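Local coordinates for protein beta-lactamase (Klebsiella pneumoniae, PDB 6HUH) that probably catalyses the hydrolysis of beta-lactams to substituted beta-amino acids, as a serine enzyme of class D, at residues 232-237 with 250-255; 108-113 with 141-146; 57-62 with 175-180. One frame throughout, in Å; residues are numbered along the deposited sequence.

The three contacts illustrate how one beta-lactamase fold is assembled from a sheet-and-helix layer and a helical region. Contact 3 brackets contact 2 in sequence: helix 56-64 comes first, then helix 103-113 and the short helix 141-144, then helix 174-184. Contact 1 follows, pairing strand 228-238 of the antiparallel sheet with helix 245-264. Contacts 2 and 3 have centres 16 Å apart and touch, because Leu-109, Thr-110 and Leu-113 pack against helix 56-64. Contact 1 lies across the chain's centre from both, 27 Å and 24 Å away between centres. Contact 2 thus borders the predicted nucleophile Ser-51 and the modified lysine, whereas contact 1 is sheet-helix packing away from them.

Contact 1: 232-237 with 250-255; sequences FVHTVI and REEVFA
In the antiparallel sheet of this class D beta-lactamase fold, strand 228-238 carries Phe-232 and His-234 on the side that faces the C-terminal helix 245-264, and the helix answers with Val-253 and Glu-252. Phe-232 takes its partner over a ring face: Val-253 CG1 sits 3.9 Å from the centroid of the Phe-232 ring, displaced toward the CD1-CE1 edge, in a CH-pi contact. The two methyls of Val-253 divide the work, since CG2 turns the other way and rests 3.7 Å from His-234 CB. The C-terminal helix laid on the sheet, as in the serine beta-lactamase fold, runs at 137° to the strand (short segments), and Phe-219 on the adjoining strand 215-225 extends the apolar layer under Val-253. His-234 adds a polar link. With CG anti to the backbone N (chi1 -177°), its imidazole extends toward the helix until NE2 donates to Glu-252 OE2 at 2.8 Å, the two side chains crossing at about a right angle. The carboxylate oxygen lies close to the imidazole plane, whereas the donor stands above the carboxylate plane, the two flat groups being 64° apart. A Val-236 methyl, CG2, is an apolar neighbour of the bonded oxygen. ND1 is hydrogen-bonded to the carbonyl oxygen of Cys-26 on the neighbouring strand, so both ring nitrogens face acceptors, an arrangement consistent with a doubly protonated imidazole beside the acid.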
ATOM      1  N   PHE A 232      21.668  -1.444  -6.964  1.00 26.24           N
ATOM      2  CA  PHE A 232      21.584  -2.746  -7.635  1.00 24.99           C
ATOM      3  C   PHE A 232      20.679  -2.620  -8.860  1.00 25.92           C
ATOM      4  O   PHE A 232      19.663  -1.931  -8.816  1.00 22.35           O
ATOM      5  CB  PHE A 232      21.128  -3.879  -6.692  1.00 26.90           C
ATOM      6  CG  PHE A 232      19.786  -3.662  -6.051  1.00 28.09           C
ATOM      7  CD1 PHE A 232      18.610  -3.891  -6.761  1.00 31.54           C
ATOM      8  CD2 PHE A 232      19.689  -3.254  -4.728  1.00 30.74           C
ATOM      9  CE1 PHE A 232      17.360  -3.609  -6.192  1.00 32.93           C
ATOM     10  CE2 PHE A 232      18.432  -3.036  -4.137  1.00 34.15           C
ATOM     11  CZ  PHE A 232      17.276  -3.196  -4.881  1.00 31.94           C
ATOM     12  N   VAL A 233      21.086  -3.245  -9.963  1.00 23.55           N
ATOM     13  CA  VAL A 233      20.365  -3.223 -11.230  1.00 23.44           C
ATOM     14  C   VAL A 233      20.404  -4.644 -11.767  1.00 29.99           C
ATOM     15  O   VAL A 233      21.475  -5.261 -11.797  1.00 30.56           O
ATOM     16  CB  VAL A 233      20.970  -2.208 -12.250  1.00 27.79           C
ATOM     17  CG1 VAL A 233      20.170  -2.179 -13.545  1.00 27.42           C
ATOM     18  CG2 VAL A 233      21.079  -0.799 -11.674  1.00 27.74           C
ATOM     19  N   HIS A 234      19.246  -5.181 -12.176  1.00 27.53           N
ATOM     20  CA  HIS A 234      19.193  -6.534 -12.742  1.00 27.76           C
ATOM     21  C   HIS A 234      18.216  -6.647 -13.903  1.00 31.02           C
ATOM     22  O   HIS A 234      17.104  -6.139 -13.813  1.00 29.63           O
ATOM     23  CB  HIS A 234      18.920  -7.584 -11.658  1.00 28.87           C
ATOM     24  CG  HIS A 234      18.914  -9.011 -12.129  1.00 32.72           C
ATOM     25  ND1 HIS A 234      19.979  -9.554 -12.808  1.00 34.69           N
ATOM     26  CD2 HIS A 234      17.986  -9.978 -11.939  1.00 34.42           C
ATOM     27  CE1 HIS A 234      19.661 -10.817 -13.037  1.00 34.53           C
ATOM     28  NE2 HIS A 234      18.472 -11.116 -12.529  1.00 34.91           N
ATOM     29  N   THR A 235      18.640  -7.303 -14.999  1.00 28.60           N
ATOM     30  CA  THR A 235      17.783  -7.535 -16.167  1.00 28.28           C
ATOM     31  C   THR A 235      17.587  -9.009 -16.434  1.00 34.48           C
ATOM     32  O   THR A 235      18.501  -9.804 -16.209  1.00 35.37           O
ATOM     33  CB  THR A 235      18.255  -6.821 -17.424  1.00 26.52           C
ATOM     34  OG1 THR A 235      19.560  -7.269 -17.731  1.00 29.94           O
ATOM     35  CG2 THR A 235      18.215  -5.309 -17.299  1.00 25.84           C
ATOM     36  N   VAL A 236      16.397  -9.368 -16.918  1.00 31.26           N
ATOM     37  CA  VAL A 236      16.070 -10.739 -17.287  1.00 32.85           C
ATOM     38  C   VAL A 236      15.627 -10.698 -18.734  1.00 40.42           C
ATOM     39  O   VAL A 236      14.626 -10.051 -19.054  1.00 41.35           O
ATOM     40  CB  VAL A 236      14.981 -11.374 -16.383  1.00 36.06           C
ATOM     41  CG1 VAL A 236      14.494 -12.699 -16.950  1.00 36.35           C
ATOM     42  CG2 VAL A 236      15.481 -11.552 -14.962  1.00 36.05           C
ATOM     43  N   ILE A 237      16.354 -11.381 -19.605  1.00 37.65           N
ATOM     44  CA  ILE A 237      15.946 -11.454 -21.000  1.00 38.53           C
ATOM     45  C   ILE A 237      15.418 -12.867 -21.246  1.00 44.30           C
ATOM     46  O   ILE A 237      16.157 -13.843 -21.070  1.00 46.26           O
ATOM     47  CB  ILE A 237      17.024 -10.950 -22.023  1.00 41.34           C
ATOM     48  CG1 ILE A 237      17.133  -9.389 -22.025  1.00 39.67           C
ATOM     49  CG2 ILE A 237      16.705 -11.438 -23.436  1.00 42.52           C
ATOM     50  CD1 ILE A 237      17.953  -8.727 -20.918  1.00 36.76           C
ATOM     51  N   ARG A 250      13.249  -9.512  -9.577  1.00 29.20           N
ATOM     52  CA  ARG A 250      12.996  -9.146  -8.180  1.00 29.72           C
ATOM     53  C   ARG A 250      13.385 -10.273  -7.225  1.00 33.99           C
ATOM     54  O   ARG A 250      13.986 -10.037  -6.179  1.00 31.26           O
ATOM     55  CB  ARG A 250      11.515  -8.774  -8.010  1.00 33.18           C
ATOM     56  CG  ARG A 250      11.142  -8.256  -6.614  1.00 47.97           C
ATOM     57  CD  ARG A 250       9.698  -7.759  -6.527  1.00 62.38           C
ATOM     58  NE  ARG A 250       8.831  -8.562  -5.651  1.00 76.88           N
ATOM     59  CZ  ARG A 250       8.861  -8.547  -4.320  1.00100.02           C
ATOM     60  NH1 ARG A 250       9.733  -7.783  -3.676  1.00 92.65           N
ATOM     61  NH2 ARG A 250       8.037  -9.317  -3.623  1.00 91.11           N
ATOM     62  N   GLU A 251      13.036 -11.498  -7.615  1.00 34.41           N
ATOM     63  CA  GLU A 251      13.313 -12.746  -6.919  1.00 36.46           C
ATOM     64  C   GLU A 251      14.837 -12.954  -6.791  1.00 42.87           C
ATOM     65  O   GLU A 251      15.331 -13.165  -5.683  1.00 42.73           O
ATOM     66  CB  GLU A 251      12.655 -13.875  -7.715  1.00 38.43           C
ATOM     67  CG  GLU A 251      12.649 -15.247  -7.085  1.00 53.71           C
ATOM     68  CD  GLU A 251      11.934 -16.243  -7.980  1.00 76.93           C
ATOM     69  OE1 GLU A 251      10.730 -16.489  -7.736  1.00 88.33           O
ATOM     70  OE2 GLU A 251      12.546 -16.706  -8.974  1.00 50.12           O
ATOM     71  N   GLU A 252      15.568 -12.844  -7.927  1.00 41.66           N
ATOM     72  CA  GLU A 252      17.020 -13.041  -8.047  1.00 42.82           C
ATOM     73  C   GLU A 252      17.840 -11.993  -7.290  1.00 46.71           C
ATOM     74  O   GLU A 252      18.948 -12.292  -6.831  1.00 47.16           O
ATOM     75  CB  GLU A 252      17.453 -13.136  -9.526  1.00 43.67           C
ATOM     76  CG  GLU A 252      17.203 -14.500 -10.150  1.00 55.63           C
ATOM     77  CD  GLU A 252      17.110 -14.521 -11.669  1.00 84.31           C
ATOM     78  OE1 GLU A 252      16.188 -15.187 -12.198  1.00 74.12           O
ATOM     79  OE2 GLU A 252      17.963 -13.887 -12.333  1.00 83.89           O
ATOM     80  N   VAL A 253      17.295 -10.781  -7.154  1.00 41.99           N
ATOM     81  CA  VAL A 253      17.952  -9.701  -6.421  1.00 41.84           C
ATOM     82  C   VAL A 253      17.878 -10.004  -4.924  1.00 47.18           C
ATOM     83  O   VAL A 253      18.895  -9.950  -4.238  1.00 46.84           O
ATOM     84  CB  VAL A 253      17.356  -8.329  -6.798  1.00 44.97           C
ATOM     85  CG1 VAL A 253      17.697  -7.267  -5.768  1.00 45.13           C
ATOM     86  CG2 VAL A 253      17.832  -7.897  -8.177  1.00 44.03           C
ATOM     87  N   PHE A 254      16.678 -10.385  -4.442  1.00 45.35           N
ATOM     88  CA  PHE A 254      16.428 -10.735  -3.043  1.00 45.85           C
ATOM     89  C   PHE A 254      17.182 -11.982  -2.603  1.00 51.71           C
ATOM     90  O   PHE A 254      17.477 -12.126  -1.416  1.00 54.39           O
ATOM     91  CB  PHE A 254      14.930 -10.851  -2.753  1.00 46.68           C
ATOM     92  CG  PHE A 254      14.325  -9.548  -2.299  1.00 46.41           C
ATOM     93  CD1 PHE A 254      14.491  -9.103  -0.990  1.00 49.58           C
ATOM     94  CD2 PHE A 254      13.549  -8.788  -3.163  1.00 45.68           C
ATOM     95  CE1 PHE A 254      13.925  -7.901  -0.568  1.00 49.01           C
ATOM     96  CE2 PHE A 254      12.964  -7.601  -2.734  1.00 47.12           C
ATOM     97  CZ  PHE A 254      13.159  -7.165  -1.442  1.00 46.19           C
ATOM     98  N   ALA A 255      17.524 -12.862  -3.560  1.00 45.94           N
ATOM     99  CA  ALA A 255      18.299 -14.063  -3.293  1.00 46.01           C
ATOM    100  C   ALA A 255      19.754 -13.646  -3.023  1.00 50.43           C
ATOM    101  O   ALA A 255      20.243 -13.828  -1.901  1.00 50.66           O
ATOM    102  CB  ALA A 255      18.223 -15.012  -4.490  1.00 46.11           C
TER

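Contact 2: 108-113 with 141-146; sequences RLTEWL and GLTQAW
Thr-110 points from helix 103-113 toward the short, weakly bonded helix 141-144 and the loop that carries Trp-146. Leu-142 O sits close to its whole side chain, nearest OG1, and each atom has a further neighbour. CB lies 3.8 Å from Leu-142 CD1, a methyl that is also near Thr-110 O. From there the branches part. OG1, placed between the backbone N and the carbonyl carbon (chi1 63°), comes within 2.9 Å of Leu-142 O and has Thr-143 CG2 3.8 Å away, the two side chains crossing at a slant. The other branch, CG2, reaches Trp-146 CH2 at 3.9 Å, approaching the indole obliquely. At the next residue of the helix, Leu-142 CD2 packs 3.9 Å from Glu-111 CA, while the solvent-exposed Glu-111, extended beyond CG, brings OE1 to 3.7 Å from Thr-143 CG2. The setting is the active-site neighbourhood: the Trp-146 side chain is about 6 Å from that of Ser-51, the predicted acyl-ester nucleophile. The indole bonds through NE1 to OQ2 of the carboxylated lysine at position 54 and packs on Thr-110 through CH2. As for the threonine hydroxyl, one proton has competing carbonyl oxygens, Leu-142 O and Gln-107 O, with Ser-106 O a weak third, so which of them is bonded is not settled.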
ATOM      1  N   ARG A 108      -0.905  11.106 -17.002  1.00 31.95           N
ATOM      2  CA  ARG A 108      -1.605  12.206 -16.319  1.00 32.75           C
ATOM      3  C   ARG A 108      -0.595  13.205 -15.780  1.00 36.52           C
ATOM      4  O   ARG A 108      -0.809  14.412 -15.901  1.00 36.99           O
ATOM      5  CB  ARG A 108      -2.438  11.691 -15.141  1.00 34.07           C
ATOM      6  CG  ARG A 108      -3.612  10.830 -15.528  1.00 44.61           C
ATOM      7  CD  ARG A 108      -4.835  11.618 -15.938  1.00 43.88           C
ATOM      8  NE  ARG A 108      -6.024  10.872 -15.552  1.00 48.86           N
ATOM      9  CZ  ARG A 108      -6.621   9.959 -16.306  1.00 61.71           C
ATOM     10  NH1 ARG A 108      -6.169   9.695 -17.526  1.00 45.83           N
ATOM     11  NH2 ARG A 108      -7.686   9.313 -15.853  1.00 48.85           N
ATOM     12  N   LEU A 109       0.506  12.690 -15.193  1.00 31.81           N
ATOM     13  CA  LEU A 109       1.607  13.486 -14.678  1.00 31.70           C
ATOM     14  C   LEU A 109       2.337  14.204 -15.805  1.00 36.77           C
ATOM     15  O   LEU A 109       2.525  15.416 -15.692  1.00 38.51           O
ATOM     16  CB  LEU A 109       2.576  12.631 -13.824  1.00 31.17           C
ATOM     17  CG  LEU A 109       4.024  13.126 -13.606  1.00 35.71           C
ATOM     18  CD1 LEU A 109       4.079  14.487 -12.927  1.00 36.80           C
ATOM     19  CD2 LEU A 109       4.771  12.179 -12.743  1.00 37.00           C
ATOM     20  N   THR A 110       2.751  13.483 -16.874  1.00 32.40           N
ATOM     21  CA  THR A 110       3.512  14.086 -17.986  1.00 32.46           C
ATOM     22  C   THR A 110       2.710  15.154 -18.738  1.00 35.90           C
ATOM     23  O   THR A 110       3.271  16.213 -19.015  1.00 34.81           O
ATOM     24  CB  THR A 110       4.112  13.039 -18.932  1.00 38.56           C
ATOM     25  OG1 THR A 110       3.081  12.275 -19.566  1.00 36.95           O
ATOM     26  CG2 THR A 110       5.130  12.129 -18.243  1.00 34.26           C
ATOM     27  N   GLU A 111       1.396  14.906 -19.010  1.00 33.97           N
ATOM     28  CA  GLU A 111       0.495  15.867 -19.688  1.00 36.43           C
ATOM     29  C   GLU A 111       0.393  17.185 -18.902  1.00 39.98           C
ATOM     30  O   GLU A 111       0.287  18.257 -19.500  1.00 40.24           O
ATOM     31  CB  GLU A 111      -0.913  15.283 -19.872  1.00 38.85           C
ATOM     32  CG  GLU A 111      -1.058  14.378 -21.086  1.00 53.47           C
ATOM     33  CD  GLU A 111      -2.399  13.673 -21.217  1.00 74.47           C
ATOM     34  OE1 GLU A 111      -2.410  12.493 -21.644  1.00 58.44           O
ATOM     35  OE2 GLU A 111      -3.438  14.298 -20.904  1.00 70.93           O
ATOM     36  N   TRP A 112       0.440  17.079 -17.559  1.00 34.83           N
ATOM     37  CA  TRP A 112       0.422  18.176 -16.604  1.00 34.80           C
ATOM     38  C   TRP A 112       1.767  18.927 -16.569  1.00 42.24           C
ATOM     39  O   TRP A 112       1.770  20.137 -16.344  1.00 43.29           O
ATOM     40  CB  TRP A 112       0.074  17.638 -15.209  1.00 31.92           C
ATOM     41  CG  TRP A 112       0.020  18.695 -14.149  1.00 32.69           C
ATOM     42  CD1 TRP A 112      -1.072  19.408 -13.760  1.00 36.17           C
ATOM     43  CD2 TRP A 112       1.114  19.165 -13.351  1.00 31.96           C
ATOM     44  NE1 TRP A 112      -0.727  20.301 -12.776  1.00 35.79           N
ATOM     45  CE2 TRP A 112       0.610  20.171 -12.502  1.00 36.65           C
ATOM     46  CE3 TRP A 112       2.474  18.828 -13.265  1.00 31.98           C
ATOM     47  CZ2 TRP A 112       1.421  20.857 -11.589  1.00 35.99           C
ATOM     48  CZ3 TRP A 112       3.276  19.504 -12.361  1.00 33.46           C
ATOM     49  CH2 TRP A 112       2.753  20.506 -11.538  1.00 35.09           C
ATOM     50  N   LEU A 113       2.905  18.211 -16.709  1.00 40.30           N
ATOM     51  CA  LEU A 113       4.240  18.829 -16.671  1.00 40.97           C
ATOM     52  C   LEU A 113       4.515  19.655 -17.914  1.00 46.93           C
ATOM     53  O   LEU A 113       5.058  20.767 -17.822  1.00 47.47           O
ATOM     54  CB  LEU A 113       5.332  17.762 -16.561  1.00 40.00           C
ATOM     55  CG  LEU A 113       5.820  17.376 -15.182  1.00 44.37           C
ATOM     56  CD1 LEU A 113       6.643  16.122 -15.279  1.00 44.64           C
ATOM     57  CD2 LEU A 113       6.683  18.461 -14.568  1.00 46.98           C
ATOM     58  N   GLY A 141       5.517  11.554 -27.854  1.00 65.78           N
ATOM     59  CA  GLY A 141       6.658  11.301 -26.984  1.00 63.16           C
ATOM     60  C   GLY A 141       6.360  11.547 -25.516  1.00 64.43           C
ATOM     61  O   GLY A 141       6.895  10.857 -24.644  1.00 62.67           O
ATOM     62  N   LEU A 142       5.488  12.529 -25.232  1.00 59.83           N
ATOM     63  CA  LEU A 142       5.109  12.936 -23.881  1.00 57.63           C
ATOM     64  C   LEU A 142       4.525  11.818 -23.019  1.00 58.47           C
ATOM     65  O   LEU A 142       4.802  11.768 -21.818  1.00 57.42           O
ATOM     66  CB  LEU A 142       4.140  14.136 -23.937  1.00 58.56           C
ATOM     67  CG  LEU A 142       3.740  14.801 -22.616  1.00 62.01           C
ATOM     68  CD1 LEU A 142       4.954  15.349 -21.864  1.00 61.27           C
ATOM     69  CD2 LEU A 142       2.721  15.884 -22.851  1.00 65.34           C
ATOM     70  N   THR A 143       3.713  10.941 -23.613  1.00 52.92           N
ATOM     71  CA  THR A 143       3.042   9.888 -22.855  1.00 50.38           C
ATOM     72  C   THR A 143       3.518   8.479 -23.199  1.00 51.07           C
ATOM     73  O   THR A 143       3.106   7.528 -22.531  1.00 49.87           O
ATOM     74  CB  THR A 143       1.520  10.027 -23.020  1.00 58.58           C
ATOM     75  OG1 THR A 143       1.166   9.778 -24.384  1.00 59.95           O
ATOM     76  CG2 THR A 143       0.998  11.392 -22.581  1.00 56.79           C
ATOM     77  N   GLN A 144       4.388   8.340 -24.222  1.00 45.91           N
ATOM     78  CA  GLN A 144       4.842   7.041 -24.718  1.00 44.15           C
ATOM     79  C   GLN A 144       6.349   6.847 -24.860  1.00 46.78           C
ATOM     80  O   GLN A 144       6.733   5.828 -25.427  1.00 47.21           O
ATOM     81  CB  GLN A 144       4.172   6.771 -26.083  1.00 46.56           C
ATOM     82  CG  GLN A 144       3.397   5.464 -26.172  1.00 54.75           C
ATOM     83  CD  GLN A 144       2.050   5.532 -25.501  1.00 66.55           C
ATOM     84  OE1 GLN A 144       1.746   4.756 -24.582  1.00 61.51           O
ATOM     85  NE2 GLN A 144       1.211   6.458 -25.976  1.00 54.55           N
ATOM     86  N   ALA A 145       7.198   7.785 -24.375  1.00 42.20           N
ATOM     87  CA  ALA A 145       8.658   7.701 -24.539  1.00 42.16           C
ATOM     88  C   ALA A 145       9.321   6.500 -23.871  1.00 46.89           C
ATOM     89  O   ALA A 145      10.204   5.878 -24.472  1.00 47.89           O
ATOM     90  CB  ALA A 145       9.329   8.985 -24.084  1.00 42.98           C
ATOM     91  N   TRP A 146       8.910   6.180 -22.640  1.00 43.17           N
ATOM     92  CA  TRP A 146       9.438   5.070 -21.844  1.00 42.63           C
ATOM     93  C   TRP A 146       8.780   3.733 -22.192  1.00 50.00           C
ATOM     94  O   TRP A 146       9.378   2.676 -21.971  1.00 50.68           O
ATOM     95  CB  TRP A 146       9.323   5.383 -20.349  1.00 40.17           C
ATOM     96  CG  TRP A 146       7.918   5.590 -19.834  1.00 40.89           C
ATOM     97  CD1 TRP A 146       7.209   4.734 -19.041  1.00 43.35           C
ATOM     98  CD2 TRP A 146       7.094   6.759 -19.998  1.00 40.90           C
ATOM     99  NE1 TRP A 146       5.982   5.273 -18.737  1.00 42.58           N
ATOM    100  CE2 TRP A 146       5.885   6.518 -19.309  1.00 44.36           C
ATOM    101  CE3 TRP A 146       7.254   7.988 -20.670  1.00 42.56           C
ATOM    102  CZ2 TRP A 146       4.834   7.438 -19.307  1.00 43.68           C
ATOM    103  CZ3 TRP A 146       6.211   8.903 -20.654  1.00 43.93           C
ATOM    104  CH2 TRP A 146       5.022   8.626 -19.976  1.00 44.04           C
TER

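Contact 3: 57-62 with 175-180; sequences LALMGY and QTLQHT
Over one face of the Tyr-62 ring lies His-179 CB, almost exactly above the centre: 3.5 Å from the centroid and 10° off the ring normal, a CH-pi contact. The His-179 imidazole continues outward from that carbon, so the two rings, though their planes differ by only 21°, are slid apart with centroids 4.9 Å away from each other and barely overlap. Thr-180 OG1 approaches the Tyr-62 ring obliquely near CD2. The pair belongs to a helix-helix packing in the helical region of the class D fold, where helix 56-64, which follows the Ser-X-X-Lys motif of Ser-51 and the carboxylated lysine at position 54, crosses helix 174-184 at 132° with short-segment axes 9.1 Å apart. The polar ends of both rings are held by the loop that follows helix 56-64: Tyr-62 OH is hydrogen-bonded to Asp-69 O, and His-179 ND1 to Glu-70 OE2, which probably helps to set how the two rings are turned. Away from the rings along the interface, the side chains are small or branched. Thr-176 directs its CG2 methyl, anti to the backbone N, at helix 56-64, where it meets Tyr-62 CB at 3.7 Å and Leu-59 CD2 at 3.9 Å. The same Leu-59 methyl also touches Leu-177 CD2, completing an apolar patch on that flank with Val-172 nearby. At the other end of the segments, Ala-58 CB lies 3.8 Å from Thr-180 CG2. The hydroxyl beside that methyl turns back into its own helix: Thr-180 OG1 donates to Thr-176 O at 2.7 Å, while Thr-180 N reaches the same oxygen from the opposite face of the carbonyl plane.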
ATOM      1  N   LEU A  57      10.048   9.790 -12.679  1.00 22.52           N
ATOM      2  CA  LEU A  57       8.705  10.376 -12.709  1.00 21.22           C
ATOM      3  C   LEU A  57       8.203  10.738 -11.296  1.00 25.91           C
ATOM      4  O   LEU A  57       7.658  11.828 -11.108  1.00 24.34           O
ATOM      5  CB  LEU A  57       7.696   9.484 -13.467  1.00 20.57           C
ATOM      6  CG  LEU A  57       7.815   9.431 -15.002  1.00 25.01           C
ATOM      7  CD1 LEU A  57       6.783   8.507 -15.599  1.00 24.46           C
ATOM      8  CD2 LEU A  57       7.645  10.800 -15.638  1.00 29.05           C
ATOM      9  N   ALA A  58       8.438   9.857 -10.291  1.00 24.55           N
ATOM     10  CA  ALA A  58       8.072  10.127  -8.889  1.00 25.26           C
ATOM     11  C   ALA A  58       8.787  11.392  -8.385  1.00 31.26           C
ATOM     12  O   ALA A  58       8.187  12.156  -7.635  1.00 33.05           O
ATOM     13  CB  ALA A  58       8.432   8.947  -8.002  1.00 25.77           C
ATOM     14  N   LEU A  59      10.045  11.630  -8.828  1.00 26.39           N
ATOM     15  CA  LEU A  59      10.828  12.809  -8.456  1.00 26.91           C
ATOM     16  C   LEU A  59      10.292  14.077  -9.115  1.00 32.04           C
ATOM     17  O   LEU A  59      10.176  15.106  -8.438  1.00 32.51           O
ATOM     18  CB  LEU A  59      12.300  12.620  -8.811  1.00 27.00           C
ATOM     19  CG  LEU A  59      13.058  11.551  -8.051  1.00 30.87           C
ATOM     20  CD1 LEU A  59      14.217  11.055  -8.882  1.00 30.38           C
ATOM     21  CD2 LEU A  59      13.536  12.076  -6.694  1.00 31.85           C
ATOM     22  N   MET A  60       9.973  14.001 -10.439  1.00 28.11           N
ATOM     23  CA  MET A  60       9.403  15.099 -11.231  1.00 27.59           C
ATOM     24  C   MET A  60       8.099  15.502 -10.562  1.00 32.25           C
ATOM     25  O   MET A  60       7.936  16.669 -10.194  1.00 34.33           O
ATOM     26  CB  MET A  60       9.120  14.664 -12.685  1.00 29.12           C
ATOM     27  CG  MET A  60      10.346  14.375 -13.501  1.00 32.18           C
ATOM     28  SD  MET A  60       9.920  13.944 -15.216  1.00 36.28           S
ATOM     29  CE  MET A  60      11.321  12.882 -15.632  1.00 31.96           C
ATOM     30  N   GLY A  61       7.228  14.514 -10.358  1.00 26.99           N
ATOM     31  CA  GLY A  61       5.926  14.654  -9.709  1.00 26.94           C
ATOM     32  C   GLY A  61       5.945  15.241  -8.311  1.00 29.08           C
ATOM     33  O   GLY A  61       5.078  16.043  -7.981  1.00 30.77           O
ATOM     34  N   TYR A  62       6.924  14.880  -7.488  1.00 23.38           N
ATOM     35  CA  TYR A  62       7.004  15.480  -6.162  1.00 23.85           C
ATOM     36  C   TYR A  62       7.677  16.836  -6.169  1.00 31.47           C
ATOM     37  O   TYR A  62       7.297  17.691  -5.384  1.00 35.90           O
ATOM     38  CB  TYR A  62       7.669  14.558  -5.148  1.00 23.94           C
ATOM     39  CG  TYR A  62       6.765  13.427  -4.717  1.00 23.27           C
ATOM     40  CD1 TYR A  62       5.665  13.659  -3.895  1.00 24.02           C
ATOM     41  CD2 TYR A  62       7.018  12.118  -5.118  1.00 22.87           C
ATOM     42  CE1 TYR A  62       4.824  12.616  -3.510  1.00 23.08           C
ATOM     43  CE2 TYR A  62       6.180  11.072  -4.745  1.00 22.88           C
ATOM     44  CZ  TYR A  62       5.087  11.323  -3.942  1.00 27.23           C
ATOM     45  OH  TYR A  62       4.306  10.259  -3.585  1.00 28.30           O
ATOM     46  N   GLN A 175      12.418  15.869   1.183  1.00 35.04           N
ATOM     47  CA  GLN A 175      11.052  15.359   1.211  1.00 34.23           C
ATOM     48  C   GLN A 175      10.599  14.776  -0.144  1.00 38.41           C
ATOM     49  O   GLN A 175       9.809  13.829  -0.135  1.00 37.01           O
ATOM     50  CB  GLN A 175      10.047  16.367   1.764  1.00 37.22           C
ATOM     51  CG  GLN A 175       9.937  17.695   0.999  1.00 77.95           C
ATOM     52  CD  GLN A 175      11.002  18.734   1.326  1.00110.32           C
ATOM     53  OE1 GLN A 175      12.027  18.486   1.994  1.00104.88           O
ATOM     54  NE2 GLN A 175      10.793  19.934   0.810  1.00107.32           N
ATOM     55  N   THR A 176      11.151  15.260  -1.297  1.00 35.33           N
ATOM     56  CA  THR A 176      10.864  14.665  -2.612  1.00 32.80           C
ATOM     57  C   THR A 176      11.489  13.274  -2.616  1.00 37.43           C
ATOM     58  O   THR A 176      10.827  12.326  -3.031  1.00 37.75           O
ATOM     59  CB  THR A 176      11.338  15.571  -3.777  1.00 31.27           C
ATOM     60  OG1 THR A 176      10.464  16.706  -3.878  1.00 25.12           O
ATOM     61  CG2 THR A 176      11.349  14.848  -5.120  1.00 23.80           C
ATOM     62  N   LEU A 177      12.741  13.148  -2.090  1.00 34.34           N
ATOM     63  CA  LEU A 177      13.485  11.881  -2.004  1.00 33.92           C
ATOM     64  C   LEU A 177      12.803  10.937  -1.040  1.00 37.58           C
ATOM     65  O   LEU A 177      12.783   9.735  -1.308  1.00 37.25           O
ATOM     66  CB  LEU A 177      14.954  12.074  -1.556  1.00 35.66           C
ATOM     67  CG  LEU A 177      15.931  12.851  -2.464  1.00 41.08           C
ATOM     68  CD1 LEU A 177      17.273  13.019  -1.777  1.00 43.23           C
ATOM     69  CD2 LEU A 177      16.130  12.163  -3.813  1.00 41.82           C
ATOM     70  N   GLN A 178      12.256  11.462   0.084  1.00 33.27           N
ATOM     71  CA  GLN A 178      11.564  10.629   1.060  1.00 32.72           C
ATOM     72  C   GLN A 178      10.212  10.130   0.539  1.00 35.82           C
ATOM     73  O   GLN A 178       9.920   8.951   0.688  1.00 34.58           O
ATOM     74  CB  GLN A 178      11.450  11.306   2.429  1.00 35.67           C
ATOM     75  CG  GLN A 178      11.142  10.339   3.580  1.00 58.19           C
ATOM     76  CD  GLN A 178      12.308   9.457   3.995  1.00 91.93           C
ATOM     77  OE1 GLN A 178      12.393   8.273   3.630  1.00 89.77           O
ATOM     78  NE2 GLN A 178      13.210  10.001   4.807  1.00 87.11           N
ATOM     79  N   HIS A 179       9.410  10.984  -0.103  1.00 33.53           N
ATOM     80  CA  HIS A 179       8.131  10.539  -0.668  1.00 32.70           C
ATOM     81  C   HIS A 179       8.359   9.464  -1.756  1.00 34.14           C
ATOM     82  O   HIS A 179       7.662   8.443  -1.769  1.00 33.86           O
ATOM     83  CB  HIS A 179       7.352  11.718  -1.242  1.00 33.33           C
ATOM     84  CG  HIS A 179       6.652  12.576  -0.232  1.00 37.92           C
ATOM     85  ND1 HIS A 179       5.882  12.027   0.773  1.00 40.18           N
ATOM     86  CD2 HIS A 179       6.547  13.927  -0.172  1.00 40.10           C
ATOM     87  CE1 HIS A 179       5.371  13.057   1.439  1.00 40.38           C
ATOM     88  NE2 HIS A 179       5.748  14.218   0.910  1.00 40.72           N
ATOM     89  N   THR A 180       9.365   9.683  -2.626  1.00 28.49           N
ATOM     90  CA  THR A 180       9.772   8.751  -3.688  1.00 27.15           C
ATOM     91  C   THR A 180      10.188   7.395  -3.080  1.00 33.23           C
ATOM     92  O   THR A 180       9.807   6.356  -3.609  1.00 33.87           O
ATOM     93  CB  THR A 180      10.906   9.376  -4.535  1.00 30.21           C
ATOM     94  OG1 THR A 180      10.469  10.639  -5.082  1.00 25.22           O
ATOM     95  CG2 THR A 180      11.415   8.430  -5.649  1.00 21.43           C
TER